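Local coordinates for protein FOKI restriction endonuclease (Planomicrobium okeanokoites, PDB 2FOK) that recognises a specific DNA sequence and, as a type IIS restriction endonuclease dependent on metal ions, hydrolyses the double strand, at residues V33-E36 / V37-K41; N218-S222 / S223-A227; V274-R277 / A278-S281; D330-K334 / L335-E339. One frame throughout, in Å; residues are numbered along the deposited sequence.

Contact 1: residues V33-E36 / V37-K41; sequences VHNE and VKNIK
Val37 N donates to Val33 O at 2.7 Å and Lys38 N to His34 O at 3.1 Å, both N-H...O angles being close to 165°, so 33-38 is regular alpha helix. Toward 41 the spacing widens: Lys41 N reaches back five residues to Glu36 O over 3.2 Å, while Ile40 N gives that oxygen only a weak bond. This is a pi-type turn at 37-41. The same five-residue step is used by the side chains. Glu36 sends CG anti to its backbone N (chi1 157°) and continues extended, so that OE2 forms a salt bridge with Lys41 NZ, whose own chain bends at chi2 to cross it; OE2 is also paired with Arg22. On another side Lys38 lies alongside Asn35, and its NZ donates both to Asn35 OD1 at 3.2 Å and to Asn39 OD1 at 2.7 Å, the latter from above the amide plane. Val33 CG1 packs on Val37 CG2, 3.8 Å apart, on the flank that meets Val26, with Met59 of helix 49-60 touching Val37. The arrangement is that of an amphipathic helix with a pi-type turn, here in the first, helix-turn-helix-related subdomain of the recognition domain.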
loop_
_atom_site.group_PDB
_atom_site.type_symbol
_atom_site.label_atom_id
_atom_site.label_comp_id
_atom_site.label_asym_id
_atom_site.label_seq_id
_atom_site.Cartn_x
_atom_site.Cartn_y
_atom_site.Cartn_z
ATOM N N VAL A 33 -29.618 1.476 19.698
ATOM C CA VAL A 33 -28.710 0.386 19.362
ATOM C C VAL A 33 -27.923 -0.106 20.565
ATOM O O VAL A 33 -27.715 -1.308 20.716
ATOM C CB VAL A 33 -27.727 0.817 18.241
ATOM C CG1 VAL A 33 -26.711 -0.292 17.961
ATOM C CG2 VAL A 33 -28.505 1.144 16.977
ATOM N N HIS A 34 -27.498 0.818 21.421
ATOM C CA HIS A 34 -26.731 0.454 22.604
ATOM C C HIS A 34 -27.538 -0.522 23.449
ATOM O O HIS A 34 -27.025 -1.544 23.924
ATOM C CB HIS A 34 -26.395 1.700 23.430
ATOM C CG HIS A 34 -25.956 1.392 24.826
ATOM N ND1 HIS A 34 -24.628 1.254 25.177
ATOM C CD2 HIS A 34 -26.670 1.155 25.953
ATOM C CE1 HIS A 34 -24.545 0.942 26.460
ATOM N NE2 HIS A 34 -25.769 0.876 26.953
ATOM N N ASN A 35 -28.812 -0.197 23.630
ATOM C CA ASN A 35 -29.705 -1.035 24.414
ATOM C C ASN A 35 -30.052 -2.301 23.644
ATOM O O ASN A 35 -30.052 -3.394 24.207
ATOM C CB ASN A 35 -30.981 -0.267 24.746
ATOM C CG ASN A 35 -30.817 0.619 25.949
ATOM O OD1 ASN A 35 -29.954 0.380 26.797
ATOM N ND2 ASN A 35 -31.643 1.652 26.039
ATOM N N GLU A 36 -30.346 -2.143 22.355
ATOM C CA GLU A 36 -30.694 -3.273 21.498
ATOM C C GLU A 36 -29.585 -4.309 21.540
ATOM O O GLU A 36 -29.846 -5.503 21.700
ATOM C CB GLU A 36 -30.904 -2.793 20.056
ATOM C CG GLU A 36 -30.738 -3.860 18.971
ATOM C CD GLU A 36 -30.480 -3.257 17.584
ATOM O OE1 GLU A 36 -30.791 -2.069 17.361
ATOM O OE2 GLU A 36 -29.962 -3.972 16.708
ATOM N N VAL A 37 -28.346 -3.844 21.410
ATOM C CA VAL A 37 -27.188 -4.736 21.419
ATOM C C VAL A 37 -27.006 -5.440 22.756
ATOM O O VAL A 37 -27.054 -6.666 22.832
ATOM C CB VAL A 37 -25.877 -3.974 21.073
ATOM C CG1 VAL A 37 -24.651 -4.851 21.396
ATOM C CG2 VAL A 37 -25.873 -3.587 19.591
ATOM N N LYS A 38 -26.804 -4.660 23.811
ATOM C CA LYS A 38 -26.597 -5.214 25.140
ATOM C C LYS A 38 -27.821 -5.909 25.739
ATOM O O LYS A 38 -27.676 -6.764 26.611
ATOM C CB LYS A 38 -26.128 -4.111 26.087
ATOM C CG LYS A 38 -27.238 -3.453 26.888
ATOM C CD LYS A 38 -26.793 -3.158 28.310
ATOM C CE LYS A 38 -27.875 -2.415 29.066
ATOM N NZ LYS A 38 -29.120 -2.298 28.249
ATOM N N ASN A 39 -29.015 -5.543 25.278
ATOM C CA ASN A 39 -30.245 -6.122 25.813
ATOM C C ASN A 39 -30.871 -7.220 24.960
ATOM O O ASN A 39 -31.834 -7.865 25.391
ATOM C CB ASN A 39 -31.296 -5.026 26.031
ATOM C CG ASN A 39 -31.192 -4.369 27.393
ATOM O OD1 ASN A 39 -30.329 -4.709 28.202
ATOM N ND2 ASN A 39 -32.076 -3.416 27.653
ATOM N N ILE A 40 -30.339 -7.447 23.763
ATOM C CA ILE A 40 -30.919 -8.460 22.897
ATOM C C ILE A 40 -29.937 -9.275 22.069
ATOM O O ILE A 40 -29.962 -10.506 22.104
ATOM C CB ILE A 40 -31.941 -7.815 21.954
ATOM C CG1 ILE A 40 -33.185 -7.405 22.753
ATOM C CG2 ILE A 40 -32.297 -8.776 20.830
ATOM C CD1 ILE A 40 -33.826 -6.109 22.288
ATOM N N LYS A 41 -29.079 -8.586 21.321
ATOM C CA LYS A 41 -28.097 -9.238 20.458
ATOM C C LYS A 41 -27.067 -10.094 21.169
ATOM O O LYS A 41 -26.795 -11.220 20.756
ATOM C CB LYS A 41 -27.354 -8.191 19.635
ATOM C CG LYS A 41 -28.203 -7.526 18.584
ATOM C CD LYS A 41 -28.299 -8.375 17.332
ATOM C CE LYS A 41 -29.125 -7.659 16.280
ATOM N NZ LYS A 41 -29.056 -6.192 16.518
#

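Contact 2: residues N218-S222 / S223-A227; sequences NWEGS and SDKYA
Gly221 N donates to Asp224 OD2 over 2.7 Å with an N-H...O angle of 153°, on the anti side, somewhat out of the carboxylate plane, and this bond marks the tight end of the contact. Asp224 has CG anti to its carbonyl carbon (chi1 -52°), which carries the carboxylate back beside the first turn. The group is gripped further by Leu195 N, also on OD2, and by Ser194 OG on OD1; these partners would fix its rotation and probably stabilise its negative charge. Around it the helical bonds begin: Lys225 N to Gly221 O at 3.0 Å and Tyr226 N to Ser222 O at 3.1 Å. Ser222 O also sits 3.2 Å above one face of the Tyr226 ring, offset toward its rim; the Trp10 ring also meets it, the two planes at about 45°. The other flank is looser. Glu220 and Lys225 cross at about a right angle, but it is the methylene part of the lysine, CD above all, that approaches Glu220 OE2, at 3.2 Å; the ammonium NZ stays 4.9 Å from that oxygen and has a weak water link to Glu220 O. The acid instead makes salt bridges through OE1 with Lys177 and Arg228. A glycine at the N-cap, its N-H held by an aspartate three residues on, opens helix 222-236 in the second recognition subdomain, of the helix-turn-helix clan.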
loop_
_atom_site.group_PDB
_atom_site.type_symbol
_atom_site.label_atom_id
_atom_site.label_comp_id
_atom_site.label_asym_id
_atom_site.label_seq_id
_atom_site.Cartn_x
_atom_site.Cartn_y
_atom_site.Cartn_z
ATOM N N ASN A 218 -9.940 -6.701 -8.418
ATOM C CA ASN A 218 -9.259 -7.334 -7.287
ATOM C C ASN A 218 -7.747 -7.374 -7.395
ATOM O O ASN A 218 -7.083 -7.907 -6.510
ATOM C CB ASN A 218 -9.766 -8.757 -7.084
ATOM C CG ASN A 218 -10.753 -8.865 -5.944
ATOM O OD1 ASN A 218 -10.380 -8.804 -4.768
ATOM N ND2 ASN A 218 -12.029 -9.027 -6.286
ATOM N N TRP A 219 -7.217 -6.833 -8.488
ATOM C CA TRP A 219 -5.774 -6.777 -8.742
ATOM C C TRP A 219 -5.392 -5.395 -8.264
ATOM O O TRP A 219 -5.619 -4.412 -8.972
ATOM C CB TRP A 219 -5.495 -6.850 -10.241
ATOM C CG TRP A 219 -4.619 -7.974 -10.716
ATOM C CD1 TRP A 219 -3.387 -7.863 -11.313
ATOM C CD2 TRP A 219 -4.961 -9.361 -10.775
ATOM N NE1 TRP A 219 -2.955 -9.092 -11.748
ATOM C CE2 TRP A 219 -3.901 -10.029 -11.432
ATOM C CE3 TRP A 219 -6.064 -10.104 -10.343
ATOM C CZ2 TRP A 219 -3.912 -11.402 -11.665
ATOM C CZ3 TRP A 219 -6.078 -11.465 -10.573
ATOM C CH2 TRP A 219 -5.006 -12.104 -11.230
ATOM N N GLU A 220 -4.817 -5.293 -7.075
ATOM C CA GLU A 220 -4.475 -3.969 -6.586
ATOM C C GLU A 220 -3.452 -3.984 -5.461
ATOM O O GLU A 220 -3.293 -4.986 -4.769
ATOM C CB GLU A 220 -5.763 -3.252 -6.139
ATOM C CG GLU A 220 -6.242 -3.663 -4.764
ATOM C CD GLU A 220 -7.751 -3.610 -4.599
ATOM O OE1 GLU A 220 -8.410 -2.749 -5.212
ATOM O OE2 GLU A 220 -8.276 -4.444 -3.838
ATOM N N GLY A 221 -2.750 -2.864 -5.304
ATOM C CA GLY A 221 -1.754 -2.743 -4.253
ATOM C C GLY A 221 -2.424 -2.131 -3.039
ATOM O O GLY A 221 -3.570 -1.681 -3.130
ATOM N N SER A 222 -1.730 -2.100 -1.908
ATOM C CA SER A 222 -2.319 -1.536 -0.700
ATOM C C SER A 222 -2.857 -0.121 -0.886
ATOM O O SER A 222 -3.978 0.159 -0.482
ATOM C CB SER A 222 -1.310 -1.548 0.446
ATOM O OG SER A 222 -0.217 -2.389 0.153
ATOM N N SER A 223 -2.070 0.769 -1.496
ATOM C CA SER A 223 -2.510 2.152 -1.703
ATOM C C SER A 223 -3.682 2.225 -2.684
ATOM O O SER A 223 -4.536 3.115 -2.581
ATOM C CB SER A 223 -1.358 3.005 -2.218
ATOM O OG SER A 223 -0.618 3.579 -1.149
ATOM N N ASP A 224 -3.716 1.299 -3.641
ATOM C CA ASP A 224 -4.803 1.248 -4.613
ATOM C C ASP A 224 -6.098 0.883 -3.876
ATOM O O ASP A 224 -7.176 1.328 -4.258
ATOM C CB ASP A 224 -4.501 0.212 -5.706
ATOM C CG ASP A 224 -3.131 0.416 -6.336
ATOM O OD1 ASP A 224 -2.710 1.581 -6.463
ATOM O OD2 ASP A 224 -2.467 -0.580 -6.697
ATOM N N LYS A 225 -5.964 0.075 -2.821
ATOM C CA LYS A 225 -7.071 -0.372 -1.962
ATOM C C LYS A 225 -7.641 0.833 -1.211
ATOM O O LYS A 225 -8.849 1.095 -1.231
ATOM C CB LYS A 225 -6.543 -1.376 -0.928
ATOM C CG LYS A 225 -7.188 -2.747 -0.963
ATOM C CD LYS A 225 -6.206 -3.793 -1.499
ATOM C CE LYS A 225 -5.574 -4.616 -0.382
ATOM N NZ LYS A 225 -4.529 -5.524 -0.921
ATOM N N TYR A 226 -6.749 1.545 -0.529
ATOM C CA TYR A 226 -7.099 2.736 0.235
ATOM C C TYR A 226 -7.735 3.797 -0.659
ATOM O O TYR A 226 -8.732 4.396 -0.280
ATOM C CB TYR A 226 -5.847 3.308 0.907
ATOM C CG TYR A 226 -5.184 2.343 1.868
ATOM C CD1 TYR A 226 -5.948 1.502 2.663
ATOM C CD2 TYR A 226 -3.798 2.272 1.983
ATOM C CE1 TYR A 226 -5.367 0.621 3.547
ATOM C CE2 TYR A 226 -3.197 1.382 2.876
ATOM C CZ TYR A 226 -3.996 0.558 3.656
ATOM O OH TYR A 226 -3.443 -0.328 4.562
ATOM N N ALA A 227 -7.162 4.025 -1.843
ATOM C CA ALA A 227 -7.684 5.023 -2.790
ATOM C C ALA A 227 -9.098 4.711 -3.267
ATOM O O ALA A 227 -9.879 5.620 -3.550
ATOM C CB ALA A 227 -6.777 5.127 -3.997
HETATM O O HOH W 1 -1.608 -5.988 -1.951
#

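Contact 3: residues V274-R277 / A278-S281; sequences VLRR and AKGS
Ser281 OG lies at the edge of the Arg276 guanidinium, near its plane, 3.3 Å from NH1, while Lys279 CD approaches the same flat group obliquely, 4.1 Å from NH2. Arg276 is folded back over the end of its helix by bends at chi2 and chi3, which is how a side chain that starts away from the following residues can meet them. Its charged end has Lys279 NZ for a neighbour, 4.5 Å from NH2; these like charges are probably eased by Glu170, which forms a salt bridge with the lysine. The second flat group is the Arg276 carbonyl. Lys279 N and Ser281 OG reach Arg276 O from opposite faces of its plane, the amide from well above it and the hydroxyl, at 2.7 Å, with a tilt of 31°. Weak bonds from Gly280 N and Ser281 N converge on this oxygen too, so the carbonyl collects the last donors as the chain turns off. Gly280 takes a positive phi of 106° as the chain leaves the helix. Along the flank, Lys279 CD lies unusually close to Leu275 CD2, at 3.5 Å, the two chains crossing at a slant, and Ala278 CB rests on Val274 O at 3.3 Å. In the last turns of helix 269-279, Leu275 packs on Leu166 and Thr167 of helix 160-169 and Val274 on helix 146-157, while Arg277 NH2 donates to Thr285 O in the loop that follows.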
loop_
_atom_site.group_PDB
_atom_site.type_symbol
_atom_site.label_atom_id
_atom_site.label_comp_id
_atom_site.label_asym_id
_atom_site.label_seq_id
_atom_site.Cartn_x
_atom_site.Cartn_y
_atom_site.Cartn_z
ATOM N N VAL A 274 -14.662 22.121 -0.261
ATOM C CA VAL A 274 -14.126 21.455 0.918
ATOM C C VAL A 274 -12.603 21.535 0.864
ATOM O O VAL A 274 -11.956 21.782 1.875
ATOM C CB VAL A 274 -14.599 19.966 0.953
ATOM C CG1 VAL A 274 -13.674 19.117 1.798
ATOM C CG2 VAL A 274 -16.031 19.888 1.479
ATOM N N LEU A 275 -12.038 21.348 -0.324
ATOM C CA LEU A 275 -10.588 21.402 -0.494
ATOM C C LEU A 275 -10.093 22.834 -0.351
ATOM O O LEU A 275 -9.085 23.091 0.310
ATOM C CB LEU A 275 -10.189 20.860 -1.878
ATOM C CG LEU A 275 -8.797 20.255 -2.126
ATOM C CD1 LEU A 275 -8.164 20.941 -3.324
ATOM C CD2 LEU A 275 -7.910 20.399 -0.920
ATOM N N ARG A 276 -10.803 23.760 -0.983
ATOM C CA ARG A 276 -10.440 25.168 -0.928
ATOM C C ARG A 276 -10.327 25.626 0.530
ATOM O O ARG A 276 -9.348 26.267 0.914
ATOM C CB ARG A 276 -11.492 26.002 -1.672
ATOM C CG ARG A 276 -10.925 27.117 -2.538
ATOM C CD ARG A 276 -10.956 26.760 -4.024
ATOM N NE ARG A 276 -10.205 25.542 -4.316
ATOM C CZ ARG A 276 -8.958 25.314 -3.909
ATOM N NH1 ARG A 276 -8.314 26.224 -3.188
ATOM N NH2 ARG A 276 -8.355 24.170 -4.212
ATOM N N ARG A 277 -11.327 25.283 1.340
ATOM C CA ARG A 277 -11.326 25.653 2.751
ATOM C C ARG A 277 -10.241 24.902 3.538
ATOM O O ARG A 277 -9.712 25.425 4.518
ATOM C CB ARG A 277 -12.707 25.381 3.372
ATOM C CG ARG A 277 -12.654 24.851 4.818
ATOM C CD ARG A 277 -13.987 24.959 5.551
ATOM N NE ARG A 277 -13.781 25.261 6.965
ATOM C CZ ARG A 277 -14.521 24.783 7.960
ATOM N NH1 ARG A 277 -15.538 23.966 7.704
ATOM N NH2 ARG A 277 -14.233 25.102 9.216
ATOM N N ALA A 278 -9.917 23.682 3.113
ATOM C CA ALA A 278 -8.897 22.870 3.786
ATOM C C ALA A 278 -7.498 23.383 3.483
ATOM O O ALA A 278 -6.525 23.079 4.193
ATOM C CB ALA A 278 -9.014 21.408 3.349
ATOM N N LYS A 279 -7.401 24.163 2.415
ATOM C CA LYS A 279 -6.122 24.719 2.002
ATOM C C LYS A 279 -5.822 25.997 2.767
ATOM O O LYS A 279 -4.657 26.319 3.031
ATOM C CB LYS A 279 -6.130 24.982 0.497
ATOM C CG LYS A 279 -5.100 24.161 -0.267
ATOM C CD LYS A 279 -5.746 23.120 -1.168
ATOM C CE LYS A 279 -4.691 22.350 -1.945
ATOM N NZ LYS A 279 -4.151 23.115 -3.112
ATOM N N GLY A 280 -6.882 26.710 3.137
ATOM C CA GLY A 280 -6.727 27.953 3.876
ATOM C C GLY A 280 -6.999 29.177 3.017
ATOM O O GLY A 280 -6.594 30.287 3.363
ATOM N N SER A 281 -7.685 28.971 1.897
ATOM C CA SER A 281 -8.017 30.052 0.976
ATOM C C SER A 281 -9.454 30.528 1.167
ATOM O O SER A 281 -10.040 31.125 0.267
ATOM C CB SER A 281 -7.836 29.571 -0.463
ATOM O OG SER A 281 -8.126 28.186 -0.564
#

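Contact 4: residues D330-K334 / L335-E339; sequences DNLKK and LGFDE
Leu332 is the side chain on which the turn closes: its CD2 meets Phe337 CB at 3.8 Å, and its CD1 lies 3.9 Å from Glu339 CB, so its two methyl branches serve two different residues of the outgoing chain. Leu335 touches it more distantly through CD1 and sets CG against Asn331 O at 3.4 Å. Beside this apolar group, Lys333 and Asp338 run side by side in the same direction. Lys333 CE comes within 3.1 Å of Asp338 OD2, yet NZ remains 4.0 Å from that oxygen, too far for a salt bridge, so any attraction is probably modest. What puts these groups in place is the backbone. Gly336 N donates to Lys333 O at 2.8 Å with an N-H...O angle of 159°, and Phe337 N makes a weak, longer bond to Leu332 O, which Leu335 N also reaches at 2.9 Å. With phi of 89° at Gly336, this is a Schellman motif that ends the helix and brings Phe337 CB back against Leu332. Further out, Tyr305 meets the Phe337 ring, Tyr305 OH hydrogen-bonds to Glu339 OE1, and Lys387 forms a salt bridge with OE2. The turn leads from helix 325-334 toward helix 341-352, whose Ile344 touches both Leu332 and Glu339, while Leu335 and Phe337 lean on helix 303-319.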
loop_
_atom_site.group_PDB
_atom_site.type_symbol
_atom_site.label_atom_id
_atom_site.label_comp_id
_atom_site.label_asym_id
_atom_site.label_seq_id
_atom_site.Cartn_x
_atom_site.Cartn_y
_atom_site.Cartn_z
ATOM N N ASP A 330 19.326 17.898 12.255
ATOM C CA ASP A 330 19.997 18.363 13.463
ATOM C C ASP A 330 19.068 18.229 14.674
ATOM O O ASP A 330 19.442 17.644 15.693
ATOM C CB ASP A 330 20.387 19.826 13.291
ATOM C CG ASP A 330 21.840 20.075 13.582
ATOM O OD1 ASP A 330 22.289 19.730 14.699
ATOM O OD2 ASP A 330 22.526 20.620 12.693
ATOM N N ASN A 331 17.858 18.779 14.553
ATOM C CA ASN A 331 16.869 18.728 15.630
ATOM C C ASN A 331 16.513 17.280 15.948
ATOM O O ASN A 331 16.263 16.927 17.102
ATOM C CB ASN A 331 15.603 19.494 15.232
ATOM C CG ASN A 331 15.694 20.980 15.542
ATOM O OD1 ASN A 331 14.880 21.780 15.060
ATOM N ND2 ASN A 331 16.692 21.362 16.348
ATOM N N LEU A 332 16.492 16.448 14.912
ATOM C CA LEU A 332 16.194 15.031 15.059
ATOM C C LEU A 332 17.298 14.340 15.864
ATOM O O LEU A 332 17.028 13.548 16.773
ATOM C CB LEU A 332 16.094 14.377 13.676
ATOM C CG LEU A 332 14.871 13.543 13.274
ATOM C CD1 LEU A 332 15.338 12.490 12.291
ATOM C CD2 LEU A 332 14.193 12.896 14.493
ATOM N N LYS A 333 18.545 14.629 15.514
ATOM C CA LYS A 333 19.679 14.017 16.203
ATOM C C LYS A 333 19.647 14.296 17.714
ATOM O O LYS A 333 19.945 13.420 18.521
ATOM C CB LYS A 333 20.991 14.526 15.599
ATOM C CG LYS A 333 22.001 13.434 15.285
ATOM C CD LYS A 333 23.408 13.848 15.725
ATOM C CE LYS A 333 24.411 12.712 15.534
ATOM N NZ LYS A 333 25.792 13.242 15.375
ATOM N N LYS A 334 19.279 15.514 18.091
ATOM C CA LYS A 334 19.214 15.866 19.499
ATOM C C LYS A 334 18.323 14.883 20.253
ATOM O O LYS A 334 18.580 14.574 21.415
ATOM C CB LYS A 334 18.669 17.286 19.673
ATOM C CG LYS A 334 19.461 18.141 20.658
ATOM C CD LYS A 334 18.552 18.806 21.697
ATOM C CE LYS A 334 18.823 20.314 21.794
ATOM N NZ LYS A 334 17.648 21.111 22.282
ATOM N N LEU A 335 17.280 14.393 19.586
ATOM C CA LEU A 335 16.347 13.457 20.201
ATOM C C LEU A 335 16.848 12.020 20.220
ATOM O O LEU A 335 16.150 11.124 20.679
ATOM C CB LEU A 335 15.001 13.517 19.486
ATOM C CG LEU A 335 14.473 14.935 19.267
ATOM C CD1 LEU A 335 13.215 14.892 18.402
ATOM C CD2 LEU A 335 14.185 15.584 20.616
ATOM N N GLY A 336 18.054 11.799 19.721
ATOM C CA GLY A 336 18.600 10.457 19.713
ATOM C C GLY A 336 18.259 9.655 18.475
ATOM O O GLY A 336 18.231 8.429 18.520
ATOM N N PHE A 337 17.990 10.340 17.369
ATOM C CA PHE A 337 17.657 9.661 16.123
ATOM C C PHE A 337 18.623 10.091 15.028
ATOM O O PHE A 337 18.397 11.079 14.337
ATOM C CB PHE A 337 16.221 9.978 15.710
ATOM C CG PHE A 337 15.201 8.990 16.233
ATOM C CD1 PHE A 337 14.811 9.013 17.569
ATOM C CD2 PHE A 337 14.634 8.037 15.387
ATOM C CE1 PHE A 337 13.871 8.101 18.054
ATOM C CE2 PHE A 337 13.695 7.123 15.864
ATOM C CZ PHE A 337 13.314 7.158 17.203
ATOM N N ASP A 338 19.708 9.339 14.892
ATOM C CA ASP A 338 20.741 9.595 13.897
ATOM C C ASP A 338 20.301 9.181 12.498
ATOM O O ASP A 338 20.490 8.033 12.086
ATOM C CB ASP A 338 22.006 8.830 14.267
ATOM C CG ASP A 338 23.214 9.721 14.337
ATOM O OD1 ASP A 338 23.446 10.479 13.370
ATOM O OD2 ASP A 338 23.930 9.666 15.360
ATOM N N GLU A 339 19.728 10.126 11.760
ATOM C CA GLU A 339 19.247 9.846 10.416
ATOM C C GLU A 339 20.049 10.550 9.329
ATOM O O GLU A 339 20.729 11.541 9.583
ATOM C CB GLU A 339 17.771 10.243 10.307
ATOM C CG GLU A 339 16.833 9.086 10.023
ATOM C CD GLU A 339 17.205 7.839 10.796
ATOM O OE1 GLU A 339 16.751 7.693 11.955
ATOM O OE2 GLU A 339 17.955 7.008 10.241
#

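Overall arrangement
Contacts 1 to 4 follow one another along the chain and none touches another. Contact 1 lies in the first recognition subdomain, contacts 2 and 3 in the second, and contact 4 in the D3 domain, each a family of the helix-turn-helix clan. Contacts 2 and 3 are the nearest pair, with centres about 27 Å apart; contacts 1 and 4 are the farthest, at about 51 Å. Contact 2 lies only about 7 Å from the centre of the chain, the others 27 to 37 Å out. One occurs within helix 32-45, one starts helix 222-236, and two end helices 269-279 and 325-334, consistent with a DNA-recognising part built from small helical units separate from the catalytic six-stranded sheet.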